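Local coordinates for SUBA (PDB 2IY9), which cleaves the endoplasmic reticulum chaperone BiP at a single peptide bond as the subtilisin-like serine protease subunit of an AB5 toxin, at residues Val181-Gln195 against Gly235-Val247. Sequence-based numbering, arbitrary orientation.
Sequences VGNDGADIRKLSAQQ and GGITGSRFGNNWV
Arg241 and Asp184 form a side-on salt bridge: NE of Arg241 lies 3.0 Å from Asp184 OD1, its N-H pointing almost straight at the oxygen (173°), while NH2 of Arg241 meets OD2 of Asp184 at 2.8 Å. Both carboxylate oxygens sit near the guanidinium plane, but the two planes are turned 45° apart, so NE approaches OD1 from above the carboxylate. Ala186 N binds that same OD1 from the opposite face, closing an Asx turn. An extended chain from CG to NE carries the guanidinium over to Gln195, whose carbonyl O accepts from Arg241 NH1 at 2.8 Å. One water joins NH1 to Val181 O and another takes up NH2, so every guanidinium nitrogen has an acceptor; Leu191 CD1 lies over one face.

The backbones pair irregularly. Gly239 O accepts from both Asp184 N (2.7 Å, in the carbonyl plane) and Gly185 N, the latter well above that plane. Arg241 N donates to Gly182 O, Phe242 N to Ala186 O, and Ile188 N to Phe242 O at 2.8 Å. Asp187 lays its CA over the Phe242 ring, 15° off the normal, and grips Arg189 through NE and NH2; Arg189 NH1 turns to Asp313. CG2 of Ile188 packs against the Trp246 ring, 3.6 Å from CE3 of Trp246.

The contact thus joins the loops following strands 176-180 and 215-221, neighbours in the parallel sheet. Asn183, its OD1 held by Thr271 N, has its side chain about 5 Å from that of Ser272, inferred to be the charge-relay serine. This position, after the strand and beside that serine, is consistent with the oxyanion-hole asparagine of the subtilisin fold.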
# COMPACT_ATOMS: atom_id res chain seq x y z
N VAL A 181 0.78 -3.66 -7.94
CA VAL A 181 1.15 -3.84 -9.36
C VAL A 181 -0.01 -4.41 -10.18
O VAL A 181 0.07 -4.49 -11.41
CB VAL A 181 2.44 -4.68 -9.54
CG1 VAL A 181 3.63 -3.96 -8.93
CG2 VAL A 181 2.29 -6.09 -8.98
N GLY A 182 -1.08 -4.80 -9.49
CA GLY A 182 -2.30 -5.26 -10.17
C GLY A 182 -2.43 -6.77 -10.26
O GLY A 182 -1.45 -7.50 -10.08
N ASN A 183 -3.64 -7.23 -10.54
CA ASN A 183 -3.91 -8.67 -10.61
C ASN A 183 -4.07 -9.15 -12.05
O ASN A 183 -4.23 -8.33 -12.96
CB ASN A 183 -5.15 -9.02 -9.81
CG ASN A 183 -5.00 -8.76 -8.32
OD1 ASN A 183 -3.89 -8.60 -7.81
ND2 ASN A 183 -6.11 -8.73 -7.62
N ASP A 184 -4.01 -10.47 -12.21
CA ASP A 184 -4.28 -11.26 -13.44
C ASP A 184 -3.08 -12.12 -13.86
O ASP A 184 -3.14 -12.85 -14.85
CB ASP A 184 -4.84 -10.45 -14.62
CG ASP A 184 -3.80 -9.55 -15.29
OD1 ASP A 184 -2.59 -9.66 -15.00
OD2 ASP A 184 -4.21 -8.70 -16.10
N GLY A 185 -2.00 -12.02 -13.10
CA GLY A 185 -0.80 -12.82 -13.32
C GLY A 185 0.04 -12.45 -14.54
O GLY A 185 0.96 -13.19 -14.89
N ALA A 186 -0.26 -11.33 -15.18
CA ALA A 186 0.51 -10.92 -16.36
C ALA A 186 1.93 -10.49 -16.01
O ALA A 186 2.18 -9.96 -14.93
CB ALA A 186 -0.22 -9.81 -17.13
N ASP A 187 2.86 -10.73 -16.95
CA ASP A 187 4.23 -10.20 -16.88
C ASP A 187 4.20 -8.75 -17.34
O ASP A 187 3.97 -8.46 -18.52
CB ASP A 187 5.15 -11.04 -17.77
CG ASP A 187 6.61 -10.60 -17.74
OD1 ASP A 187 6.91 -9.44 -17.38
OD2 ASP A 187 7.47 -11.43 -18.12
N ILE A 188 4.44 -7.83 -16.39
CA ILE A 188 4.38 -6.38 -16.64
C ILE A 188 5.34 -5.92 -17.76
O ILE A 188 5.08 -4.94 -18.45
CB ILE A 188 4.65 -5.57 -15.34
CG1 ILE A 188 3.66 -5.98 -14.24
CG2 ILE A 188 4.54 -4.05 -15.61
CD1 ILE A 188 4.17 -5.70 -12.83
N ARG A 189 6.45 -6.65 -17.92
CA ARG A 189 7.41 -6.35 -18.98
C ARG A 189 6.82 -6.53 -20.39
O ARG A 189 7.27 -5.88 -21.32
CB ARG A 189 8.68 -7.19 -18.81
CG ARG A 189 9.45 -6.89 -17.52
CD ARG A 189 10.42 -7.99 -17.15
NE ARG A 189 9.74 -9.25 -16.88
CZ ARG A 189 10.28 -10.29 -16.23
NH1 ARG A 189 11.52 -10.23 -15.77
NH2 ARG A 189 9.55 -11.39 -16.04
N LYS A 190 5.81 -7.39 -20.53
CA LYS A 190 5.21 -7.71 -21.83
C LYS A 190 3.87 -7.02 -22.09
O LYS A 190 3.36 -7.05 -23.22
CB LYS A 190 5.00 -9.21 -21.95
CG LYS A 190 6.27 -10.04 -21.80
CD LYS A 190 5.91 -11.52 -21.92
CE LYS A 190 4.94 -11.95 -20.82
NZ LYS A 190 4.06 -13.13 -21.14
N LEU A 191 3.27 -6.45 -21.05
CA LEU A 191 2.04 -5.70 -21.20
C LEU A 191 2.30 -4.45 -22.03
O LEU A 191 3.42 -3.92 -22.02
CB LEU A 191 1.51 -5.28 -19.83
CG LEU A 191 0.86 -6.34 -18.94
CD1 LEU A 191 0.40 -5.68 -17.65
CD2 LEU A 191 -0.33 -7.00 -19.64
N SER A 192 1.28 -3.98 -22.73
CA SER A 192 1.36 -2.69 -23.40
C SER A 192 1.11 -1.57 -22.38
O SER A 192 0.60 -1.83 -21.28
CB SER A 192 0.36 -2.61 -24.55
OG SER A 192 -0.96 -2.54 -24.07
N ALA A 193 1.45 -0.34 -22.74
CA ALA A 193 1.28 0.79 -21.83
C ALA A 193 -0.17 0.96 -21.36
O ALA A 193 -0.40 1.37 -20.22
CB ALA A 193 1.78 2.07 -22.49
N GLN A 194 -1.13 0.63 -22.22
CA GLN A 194 -2.55 0.78 -21.88
C GLN A 194 -3.06 -0.19 -20.81
O GLN A 194 -4.09 0.07 -20.18
CB GLN A 194 -3.43 0.68 -23.14
CG GLN A 194 -3.23 1.82 -24.14
CD GLN A 194 -3.26 3.19 -23.48
OE1 GLN A 194 -2.21 3.79 -23.20
NE2 GLN A 194 -4.46 3.71 -23.23
N GLN A 195 -2.35 -1.30 -20.62
CA GLN A 195 -2.78 -2.34 -19.67
C GLN A 195 -2.09 -2.24 -18.29
O GLN A 195 -2.53 -2.87 -17.33
CB GLN A 195 -2.56 -3.74 -20.26
CG GLN A 195 -3.35 -4.02 -21.56
CD GLN A 195 -2.86 -5.27 -22.28
OE1 GLN A 195 -1.65 -5.50 -22.43
NE2 GLN A 195 -3.80 -6.09 -22.76
N GLY A 235 -2.60 -17.24 -10.73
CA GLY A 235 -3.99 -17.23 -11.19
C GLY A 235 -4.26 -16.17 -12.24
O GLY A 235 -3.61 -15.12 -12.26
N GLY A 236 -5.21 -16.45 -13.13
CA GLY A 236 -5.59 -15.51 -14.17
C GLY A 236 -6.56 -14.44 -13.70
O GLY A 236 -6.82 -13.47 -14.41
N ILE A 237 -7.10 -14.60 -12.49
CA ILE A 237 -8.01 -13.61 -11.94
C ILE A 237 -7.32 -12.71 -10.91
O ILE A 237 -7.13 -11.51 -11.15
CB ILE A 237 -9.28 -14.25 -11.30
CG1 ILE A 237 -9.96 -15.24 -12.27
CG2 ILE A 237 -10.24 -13.17 -10.81
CD1 ILE A 237 -10.37 -14.65 -13.61
N THR A 238 -6.95 -13.30 -9.77
CA THR A 238 -6.38 -12.57 -8.64
C THR A 238 -4.86 -12.74 -8.53
O THR A 238 -4.24 -12.13 -7.67
CB THR A 238 -7.00 -13.01 -7.29
OG1 THR A 238 -6.68 -14.39 -7.05
CG2 THR A 238 -8.50 -12.83 -7.29
N GLY A 239 -4.28 -13.56 -9.41
CA GLY A 239 -2.85 -13.81 -9.42
C GLY A 239 -2.04 -12.53 -9.55
O GLY A 239 -2.46 -11.59 -10.25
N SER A 240 -0.88 -12.50 -8.89
CA SER A 240 -0.05 -11.30 -8.88
C SER A 240 0.58 -11.06 -10.24
O SER A 240 1.17 -11.96 -10.83
CB SER A 240 1.07 -11.41 -7.84
OG SER A 240 1.84 -10.22 -7.80
N ARG A 241 0.47 -9.84 -10.74
CA ARG A 241 1.36 -9.38 -11.80
C ARG A 241 2.80 -9.39 -11.28
O ARG A 241 3.03 -9.41 -10.06
CB ARG A 241 0.96 -7.99 -12.29
CG ARG A 241 -0.24 -8.03 -13.18
CD ARG A 241 -0.56 -6.69 -13.79
NE ARG A 241 -1.65 -6.84 -14.75
CZ ARG A 241 -2.21 -5.86 -15.44
NH1 ARG A 241 -1.80 -4.60 -15.29
NH2 ARG A 241 -3.20 -6.14 -16.28
N PHE A 242 3.76 -9.40 -12.20
CA PHE A 242 5.16 -9.57 -11.83
C PHE A 242 6.11 -9.01 -12.88
O PHE A 242 5.70 -8.64 -13.99
CB PHE A 242 5.48 -11.06 -11.59
CG PHE A 242 5.44 -11.92 -12.84
CD1 PHE A 242 6.59 -12.12 -13.61
CD2 PHE A 242 4.26 -12.52 -13.23
CE1 PHE A 242 6.56 -12.91 -14.77
CE2 PHE A 242 4.21 -13.34 -14.39
CZ PHE A 242 5.36 -13.52 -15.16
N GLY A 243 7.39 -8.94 -12.52
CA GLY A 243 8.42 -8.56 -13.47
C GLY A 243 9.52 -7.77 -12.83
O GLY A 243 9.27 -6.70 -12.26
N ASN A 244 10.73 -8.30 -12.93
CA ASN A 244 11.91 -7.59 -12.47
C ASN A 244 11.95 -6.18 -13.07
O ASN A 244 11.63 -5.99 -14.25
CB ASN A 244 13.17 -8.38 -12.84
CG ASN A 244 14.41 -7.81 -12.20
OD1 ASN A 244 14.94 -6.79 -12.64
ND2 ASN A 244 14.88 -8.46 -11.15
N ASN A 245 12.30 -5.21 -12.23
CA ASN A 245 12.32 -3.77 -12.60
C ASN A 245 10.94 -3.08 -12.67
O ASN A 245 10.86 -1.87 -12.93
CB ASN A 245 13.13 -3.53 -13.88
CG ASN A 245 13.87 -2.20 -13.86
OD1 ASN A 245 13.98 -1.52 -14.88
ND2 ASN A 245 14.40 -1.84 -12.69
N TRP A 246 9.87 -3.85 -12.43
CA TRP A 246 8.52 -3.29 -12.35
C TRP A 246 7.82 -3.59 -11.01
O TRP A 246 6.68 -3.19 -10.81
CB TRP A 246 7.66 -3.81 -13.51
CG TRP A 246 8.15 -3.38 -14.85
CD1 TRP A 246 9.13 -3.98 -15.60
CD2 TRP A 246 7.70 -2.24 -15.60
NE1 TRP A 246 9.30 -3.29 -16.79
CE2 TRP A 246 8.44 -2.22 -16.81
CE3 TRP A 246 6.75 -1.24 -15.36
CZ2 TRP A 246 8.26 -1.23 -17.77
CZ3 TRP A 246 6.56 -0.26 -16.34
CH2 TRP A 246 7.31 -0.26 -17.53
N VAL A 247 8.54 -4.27 -10.11
CA VAL A 247 8.03 -4.64 -8.79
C VAL A 247 9.18 -4.44 -7.79
O VAL A 247 10.28 -4.97 -8.01
CB VAL A 247 7.56 -6.13 -8.75
CG1 VAL A 247 7.09 -6.53 -7.35
CG2 VAL A 247 6.45 -6.40 -9.82
O HOH W 1 0.54 -3.40 -13.86
O HOH W 2 -8.63 -9.42 -8.85
O HOH W 3 -5.16 -5.02 -18.11